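Long-range contacts in UPF0303 protein YBR137W (Saccharomyces cerevisiae, PDB 4CLC), which is of unknown function but belongs to the cytoplasmic UPF0303 proteins, whose HbpS-like domain falls in the GAF clan: residues D[59-64]-D[144-149]; D[91-96]-D[122-127]. One frame throughout, in Å; residues are numbered along the deposited sequence.

Contact 1 of 2, residues D[59-64]-D[144-149]; sequences VAIDIS and ACLTIS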
ATOM      1  N   VAL D  59     -31.188  13.261   6.452  1.00 42.92           N
ATOM      2  CA  VAL D  59     -30.051  13.715   7.222  1.00 39.41           C
ATOM      3  C   VAL D  59     -29.473  12.561   8.013  1.00 39.24           C
ATOM      4  O   VAL D  59     -30.213  11.727   8.524  1.00 38.66           O
ATOM      5  CB  VAL D  59     -30.449  14.881   8.146  1.00 38.66           C
ATOM      6  CG1 VAL D  59     -29.393  15.149   9.170  1.00 38.66           C
ATOM      7  CG2 VAL D  59     -30.680  16.109   7.325  1.00 39.18           C
ATOM      8  N   ALA D  60     -28.145  12.500   8.077  1.00 38.66           N
ATOM      9  CA  ALA D  60     -27.459  11.436   8.788  1.00 38.66           C
ATOM     10  C   ALA D  60     -26.937  11.991  10.107  1.00 41.39           C
ATOM     11  O   ALA D  60     -26.430  13.098  10.155  1.00 43.91           O
ATOM     12  CB  ALA D  60     -26.347  10.857   7.946  1.00 38.66           C
ATOM     13  N   ILE D  61     -27.087  11.222  11.176  1.00 38.66           N
ATOM     14  CA  ILE D  61     -26.696  11.651  12.505  1.00 38.66           C
ATOM     15  C   ILE D  61     -25.775  10.623  13.154  1.00 38.66           C
ATOM     16  O   ILE D  61     -26.143   9.465  13.245  1.00 42.62           O
ATOM     17  CB  ILE D  61     -27.936  11.869  13.394  1.00 38.66           C
ATOM     18  CG1 ILE D  61     -28.842  12.934  12.785  1.00 38.66           C
ATOM     19  CG2 ILE D  61     -27.538  12.237  14.801  1.00 38.66           C
ATOM     20  CD1 ILE D  61     -30.204  12.985  13.415  1.00 42.74           C
ATOM     21  N   ASP D  62     -24.591  11.036  13.608  1.00 38.66           N
ATOM     22  CA  ASP D  62     -23.667  10.109  14.247  1.00 38.66           C
ATOM     23  C   ASP D  62     -23.262  10.525  15.677  1.00 44.39           C
ATOM     24  O   ASP D  62     -23.125  11.710  15.992  1.00 44.82           O
ATOM     25  CB  ASP D  62     -22.412   9.942  13.378  1.00 38.66           C
ATOM     26  CG  ASP D  62     -21.485   8.826  13.881  1.00 42.72           C
ATOM     27  OD1 ASP D  62     -20.599   9.109  14.718  1.00 38.66           O
ATOM     28  OD2 ASP D  62     -21.640   7.664  13.421  1.00 40.31           O
ATOM     29  N   ILE D  63     -23.074   9.548  16.553  1.00 38.66           N
ATOM     30  CA  ILE D  63     -22.384   9.818  17.806  1.00 41.78           C
ATOM     31  C   ILE D  63     -21.318   8.753  17.958  1.00 41.59           C
ATOM     32  O   ILE D  63     -21.636   7.569  18.017  1.00 43.20           O
ATOM     33  CB  ILE D  63     -23.329   9.815  19.029  1.00 41.01           C
ATOM     34  CG1 ILE D  63     -24.412  10.878  18.859  1.00 39.86           C
ATOM     35  CG2 ILE D  63     -22.548  10.047  20.324  1.00 38.66           C
ATOM     36  CD1 ILE D  63     -25.430  10.881  19.970  1.00 38.66           C
ATOM     37  N   SER D  64     -20.053   9.169  17.992  1.00 38.66           N
ATOM     38  CA  SER D  64     -18.956   8.233  18.110  1.00 38.66           C
ATOM     39  C   SER D  64     -17.998   8.680  19.194  1.00 38.66           C
ATOM     40  O   SER D  64     -17.976   9.838  19.581  1.00 43.20           O
ATOM     41  CB  SER D  64     -18.219   8.091  16.781  1.00 38.66           C
ATOM     42  OG  SER D  64     -19.046   7.523  15.780  1.00 38.66           O
ATOM     43  N   ALA D 144     -17.028  12.786  23.218  1.00 40.62           N
ATOM     44  CA  ALA D 144     -17.388  12.174  21.958  1.00 39.41           C
ATOM     45  C   ALA D 144     -17.482  13.249  20.897  1.00 40.28           C
ATOM     46  O   ALA D 144     -17.051  14.366  21.103  1.00 39.38           O
ATOM     47  CB  ALA D 144     -18.696  11.430  22.088  1.00 43.47           C
ATOM     48  N   CYS D 145     -18.018  12.895  19.744  1.00 38.66           N
ATOM     49  CA  CYS D 145     -18.244  13.856  18.698  1.00 38.66           C
ATOM     50  C   CYS D 145     -19.626  13.584  18.087  1.00 43.44           C
ATOM     51  O   CYS D 145     -19.988  12.434  17.797  1.00 42.40           O
ATOM     52  CB  CYS D 145     -17.120  13.780  17.658  1.00 38.66           C
ATOM     53  SG  CYS D 145     -17.310  14.821  16.182  1.00 52.05           S
ATOM     54  N   LEU D 146     -20.405  14.648  17.926  1.00 38.66           N
ATOM     55  CA  LEU D 146     -21.699  14.575  17.282  1.00 38.66           C
ATOM     56  C   LEU D 146     -21.556  15.086  15.862  1.00 38.66           C
ATOM     57  O   LEU D 146     -20.986  16.142  15.655  1.00 42.89           O
ATOM     58  CB  LEU D 146     -22.718  15.394  18.071  1.00 40.23           C
ATOM     59  CG  LEU D 146     -23.961  15.938  17.384  1.00 38.66           C
ATOM     60  CD1 LEU D 146     -24.780  14.807  16.850  1.00 42.59           C
ATOM     61  CD2 LEU D 146     -24.739  16.708  18.392  1.00 40.87           C
ATOM     62  N   THR D 147     -22.051  14.336  14.886  1.00 38.66           N
ATOM     63  CA  THR D 147     -21.862  14.706  13.496  1.00 38.66           C
ATOM     64  C   THR D 147     -23.142  14.573  12.699  1.00 44.58           C
ATOM     65  O   THR D 147     -23.749  13.502  12.659  1.00 43.11           O
ATOM     66  CB  THR D 147     -20.793  13.856  12.810  1.00 38.66           C
ATOM     67  OG1 THR D 147     -19.551  13.970  13.506  1.00 38.66           O
ATOM     68  CG2 THR D 147     -20.610  14.318  11.388  1.00 40.94           C
ATOM     69  N   ILE D 148     -23.539  15.667  12.054  1.00 41.48           N
ATOM     70  CA  ILE D 148     -24.759  15.701  11.281  1.00 38.66           C
ATOM     71  C   ILE D 148     -24.375  15.938   9.843  1.00 42.62           C
ATOM     72  O   ILE D 148     -23.355  16.575   9.563  1.00 48.08           O
ATOM     73  CB  ILE D 148     -25.708  16.787  11.802  1.00 40.88           C
ATOM     74  CG1 ILE D 148     -26.067  16.496  13.260  1.00 40.22           C
ATOM     75  CG2 ILE D 148     -26.960  16.869  10.972  1.00 38.66           C
ATOM     76  CD1 ILE D 148     -26.975  17.509  13.878  1.00 41.06           C
ATOM     77  N   SER D 149     -25.156  15.392   8.926  1.00 38.66           N
ATOM     78  CA  SER D 149     -24.858  15.527   7.515  1.00 42.49           C
ATOM     79  C   SER D 149     -26.126  15.521   6.680  1.00 45.01           C
ATOM     80  O   SER D 149     -27.032  14.758   6.954  1.00 50.24           O
ATOM     81  CB  SER D 149     -23.933  14.398   7.055  1.00 40.75           C
ATOM     82  OG  SER D 149     -24.247  13.988   5.730  1.00 39.93           O
TER
HETATM   83  O   HOH W   1     -19.694  11.879  15.322  1.00 38.66           O

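Contact 2 of 2, residues D[91-96]-D[122-127]; sequences KKKTAL and SKEYAF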
ATOM      1  N   LYS D  91     -15.982  14.649   8.397  1.00 38.66           N
ATOM      2  CA  LYS D  91     -16.185  15.759   9.322  1.00 39.84           C
ATOM      3  C   LYS D  91     -15.652  15.408  10.706  1.00 43.14           C
ATOM      4  O   LYS D  91     -14.889  16.175  11.305  1.00 40.80           O
ATOM      5  CB  LYS D  91     -17.659  16.144   9.419  1.00 40.41           C
ATOM      6  CG  LYS D  91     -18.240  16.716   8.150  1.00 40.61           C
ATOM      7  CD  LYS D  91     -19.617  17.286   8.393  1.00 40.19           C
ATOM      8  CE  LYS D  91     -20.355  17.546   7.088  1.00 40.00           C
ATOM      9  NZ  LYS D  91     -21.746  18.044   7.351  1.00 47.60           N
ATOM     10  N   LYS D  92     -16.065  14.238  11.193  1.00 42.65           N
ATOM     11  CA  LYS D  92     -15.690  13.715  12.505  1.00 38.66           C
ATOM     12  C   LYS D  92     -14.184  13.686  12.646  1.00 40.15           C
ATOM     13  O   LYS D  92     -13.639  14.071  13.678  1.00 41.44           O
ATOM     14  CB  LYS D  92     -16.270  12.305  12.702  1.00 38.66           C
ATOM     15  CG  LYS D  92     -15.947  11.675  14.033  1.00 38.66           C
ATOM     16  CD  LYS D  92     -16.577  10.310  14.210  1.00 38.66           C
ATOM     17  CE  LYS D  92     -16.171   9.354  13.139  1.00 38.88           C
ATOM     18  NZ  LYS D  92     -17.387   8.874  12.436  1.00 42.38           N
ATOM     19  N   LYS D  93     -13.517  13.238  11.590  1.00 38.66           N
ATOM     20  CA  LYS D  93     -12.078  13.107  11.623  1.00 38.66           C
ATOM     21  C   LYS D  93     -11.435  14.468  11.884  1.00 45.05           C
ATOM     22  O   LYS D  93     -10.634  14.613  12.820  1.00 43.90           O
ATOM     23  CB  LYS D  93     -11.548  12.481  10.325  1.00 38.66           C
ATOM     24  CG  LYS D  93     -10.122  11.987  10.497  1.00 42.64           C
ATOM     25  CD  LYS D  93      -9.616  11.133   9.359  1.00 48.14           C
ATOM     26  CE  LYS D  93      -8.249  10.531   9.711  1.00 39.87           C
ATOM     27  NZ  LYS D  93      -7.929   9.285   8.941  1.00 38.66           N
ATOM     28  N   THR D  94     -11.800  15.465  11.076  1.00 45.45           N
ATOM     29  CA  THR D  94     -11.317  16.825  11.280  1.00 40.00           C
ATOM     30  C   THR D  94     -11.574  17.288  12.711  1.00 40.71           C
ATOM     31  O   THR D  94     -10.638  17.652  13.418  1.00 42.97           O
ATOM     32  CB  THR D  94     -11.979  17.824  10.327  1.00 43.95           C
ATOM     33  OG1 THR D  94     -11.661  17.513   8.961  1.00 41.40           O
ATOM     34  CG2 THR D  94     -11.509  19.203  10.650  1.00 39.60           C
ATOM     35  N   ALA D  95     -12.830  17.233  13.150  1.00 38.66           N
ATOM     36  CA  ALA D  95     -13.192  17.679  14.496  1.00 38.66           C
ATOM     37  C   ALA D  95     -12.386  17.041  15.627  1.00 39.27           C
ATOM     38  O   ALA D  95     -11.930  17.756  16.514  1.00 41.93           O
ATOM     39  CB  ALA D  95     -14.655  17.444  14.738  1.00 42.91           C
ATOM     40  N   LEU D  96     -12.209  15.715  15.614  1.00 40.56           N
ATOM     41  CA  LEU D  96     -11.515  15.032  16.718  1.00 38.86           C
ATOM     42  C   LEU D  96     -10.028  15.347  16.724  1.00 38.89           C
ATOM     43  O   LEU D  96      -9.378  15.394  17.779  1.00 38.66           O
ATOM     44  CB  LEU D  96     -11.730  13.518  16.648  1.00 38.66           C
ATOM     45  CG  LEU D  96     -13.101  12.992  17.097  1.00 44.48           C
ATOM     46  CD1 LEU D  96     -13.361  11.591  16.537  1.00 40.73           C
ATOM     47  CD2 LEU D  96     -13.253  13.022  18.616  1.00 38.66           C
ATOM     48  N   SER D 122      -7.895  15.887   2.817  1.00 46.14           N
ATOM     49  CA  SER D 122      -9.197  16.434   2.394  1.00 55.32           C
ATOM     50  C   SER D 122     -10.046  15.417   1.628  1.00 53.21           C
ATOM     51  O   SER D 122     -11.273  15.550   1.619  1.00 55.74           O
ATOM     52  CB  SER D 122      -9.057  17.728   1.540  1.00 54.79           C
ATOM     53  OG  SER D 122      -9.109  17.499   0.127  1.00 43.85           O
ATOM     54  N   LYS D 123      -9.448  14.360   1.069  1.00 44.70           N
ATOM     55  CA  LYS D 123     -10.279  13.217   0.686  1.00 49.40           C
ATOM     56  C   LYS D 123     -10.647  12.515   1.983  1.00 44.98           C
ATOM     57  O   LYS D 123     -11.584  11.731   2.034  1.00 48.91           O
ATOM     58  CB  LYS D 123      -9.581  12.251  -0.282  1.00 50.54           C
ATOM     59  CG  LYS D 123      -9.803  12.563  -1.779  1.00 47.00           C
ATOM     60  CD  LYS D 123      -8.878  13.689  -2.228  1.00 62.66           C
ATOM     61  CE  LYS D 123      -9.504  14.562  -3.323  1.00 64.92           C
ATOM     62  NZ  LYS D 123      -8.639  15.744  -3.658  1.00 61.52           N
ATOM     63  N   GLU D 124      -9.914  12.896   3.022  1.00 38.66           N
ATOM     64  CA  GLU D 124      -9.831  12.282   4.330  1.00 40.64           C
ATOM     65  C   GLU D 124     -10.470  13.189   5.392  1.00 46.95           C
ATOM     66  O   GLU D 124     -11.275  12.738   6.199  1.00 47.35           O
ATOM     67  CB  GLU D 124      -8.360  11.972   4.675  1.00 48.13           C
ATOM     68  CG  GLU D 124      -8.149  11.080   5.908  1.00 50.26           C
ATOM     69  CD  GLU D 124      -6.686  10.682   6.167  1.00 52.68           C
ATOM     70  OE1 GLU D 124      -5.776  11.137   5.437  1.00 56.40           O
ATOM     71  OE2 GLU D 124      -6.448   9.903   7.121  1.00 53.44           O
ATOM     72  N   TYR D 125     -10.014  14.435   5.479  1.00 49.87           N
ATOM     73  CA  TYR D 125     -10.638  15.410   6.374  1.00 45.23           C
ATOM     74  C   TYR D 125     -11.602  16.370   5.658  1.00 44.27           C
ATOM     75  O   TYR D 125     -11.284  16.903   4.610  1.00 46.07           O
ATOM     76  CB  TYR D 125      -9.568  16.221   7.083  1.00 42.53           C
ATOM     77  CG  TYR D 125      -8.611  15.421   7.932  1.00 44.16           C
ATOM     78  CD1 TYR D 125      -7.479  14.823   7.371  1.00 44.52           C
ATOM     79  CD2 TYR D 125      -8.818  15.283   9.293  1.00 38.66           C
ATOM     80  CE1 TYR D 125      -6.596  14.108   8.135  1.00 38.66           C
ATOM     81  CE2 TYR D 125      -7.935  14.568  10.063  1.00 44.69           C
ATOM     82  CZ  TYR D 125      -6.823  13.982   9.479  1.00 43.12           C
ATOM     83  OH  TYR D 125      -5.932  13.276  10.265  1.00 44.21           O
ATOM     84  N   ALA D 126     -12.780  16.589   6.222  1.00 43.45           N
ATOM     85  CA  ALA D 126     -13.730  17.521   5.624  1.00 45.94           C
ATOM     86  C   ALA D 126     -13.780  18.803   6.426  1.00 48.27           C
ATOM     87  O   ALA D 126     -13.727  18.785   7.659  1.00 45.23           O
ATOM     88  CB  ALA D 126     -15.109  16.922   5.532  1.00 47.15           C
ATOM     89  N   PHE D 127     -13.789  19.926   5.725  1.00 45.02           N
ATOM     90  CA  PHE D 127     -13.846  21.191   6.415  1.00 44.33           C
ATOM     91  C   PHE D 127     -15.199  21.936   6.371  1.00 52.17           C
ATOM     92  O   PHE D 127     -15.302  23.050   6.913  1.00 51.96           O
ATOM     93  CB  PHE D 127     -12.677  22.030   5.925  1.00 43.54           C
ATOM     94  CG  PHE D 127     -11.378  21.531   6.461  1.00 42.55           C
ATOM     95  CD1 PHE D 127     -10.686  20.516   5.806  1.00 39.65           C
ATOM     96  CD2 PHE D 127     -10.895  21.997   7.681  1.00 42.86           C
ATOM     97  CE1 PHE D 127      -9.509  20.019   6.331  1.00 38.92           C
ATOM     98  CE2 PHE D 127      -9.718  21.509   8.210  1.00 38.66           C
ATOM     99  CZ  PHE D 127      -9.027  20.515   7.539  1.00 40.06           C
TER

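Contact 1 of 2, residues D[59-64]-D[144-149]
Ser149 and Ala60 face each other as an antiparallel hydrogen-bonded pair, Ala60 N giving its proton to Ser149 O at 2.8 Å and Ser149 N to Ala60 O at 2.9 Å. The Ser149 hydroxyl does not bond across the strands but turns to Asn84. Two residues on, the pair Asp62 and Thr147 repeats the pattern: Asp62 N meets Thr147 O at 2.8 Å in the carbonyl plane, whereas the return bond from Thr147 N reaches Asp62 O tilted 23° from that plane. Ser64 and Cys145 complete the ladder.

With CG anti to the backbone N (chi1 -172°), Asp62 swings its carboxylate toward the Ser64 end of its strand, where OD1 accepts a hydrogen bond from Ser64 OG, modelled too short for its length to be trusted. A water bridges the strands, hydrogen-bonded to Asp62 OD1 (3.0 Å), Thr147 OG1 (2.8 Å) and Cys145 O; OD2 forms a salt bridge with Arg73. The face bearing Ile61, Ile63, Leu146 and Ile148 is apolar and lies under helix 36-53. At its end Val59 CG1 packs on Ile148 CG2 at 3.5 Å, the two side chains crossing obliquely.

Both strands are interior to the mixed sheet and two-sided in chemistry: opposite the aliphatic face, beneath helix 84-98, partners at both oxygens of the buried Asp62 carboxylate probably fix its rotation and offset its charge.

Contact 2 of 2, residues D[91-96]-D[122-127]
The Tyr125 ring carries Lys93 on one face, its CD standing 4.1 Å from the ring centroid and 19° off the normal, a CH-pi contact with the aliphatic part of the lysine. At the ring's edge, in plane, lies Thr94 CA, 3.5 Å from Tyr125 CD2. The Phe127 ring meets the same threonine differently: Thr94 OG1 sits over one face toward the rim, and Thr94 CG2 makes an off-centre CH-pi contact, 4.3 Å from the centroid. Phe118 lies against Phe127 with the two rings almost parallel.

Lys93 places CG anti to its backbone N (chi1 -164°) and then runs extended over the tyrosine, which brings NZ to Glu124 OE2 in a salt bridge whose modelled length is too short to be relied on at this resolution. With an alanine in place of Lys93, Glu124 is likely to lose its charged mate and the Tyr125 ring the aliphatic chain over one face.

Thr94 OG1 donates to Ala126 O at 2.8 Å; the donor stands 44° out of the carbonyl plane rather than on a lone pair. One turn earlier, Lys91 CG packs against Ala126 CB at 4.1 Å.

The 122-127 loop, which follows helix 114-117, lays its Glu124 to Phe127 part against helix 84-98. From that helix Arg97 binds the Tyr125 hydroxyl and Arg90 bonds to the Ala126 backbone. The Lys91 ammonium reaches Gly129 O, just ahead of strand 131-136, and the side chains of Lys91 and Ala95 touch Ala131 at the start of that strand, so that the helix lies between the loop and the sheet.

Overall arrangement
From the N terminus the chain passes helix 36-53 and enters strand 60-64, the first half of contact 1. Strand 70-75 pairs beside it, and helix 84-98 then presents residues 91-96 to contact 2. Two short helices, 102-107 and 114-117, follow before 122-127 returns to that helix, closing an inner loop of 25 residues. Strand 131-136 leads on to 144-149, which closes contact 1 over 79 residues, so the smaller loop lies wholly within the larger. The centres are about 13 Å apart, and the two meet directly: Lys91 NZ probably hydrogen-bonds to Ile148 O, and Lys92 packs on Thr147 and Ser64, tying helix to sheet.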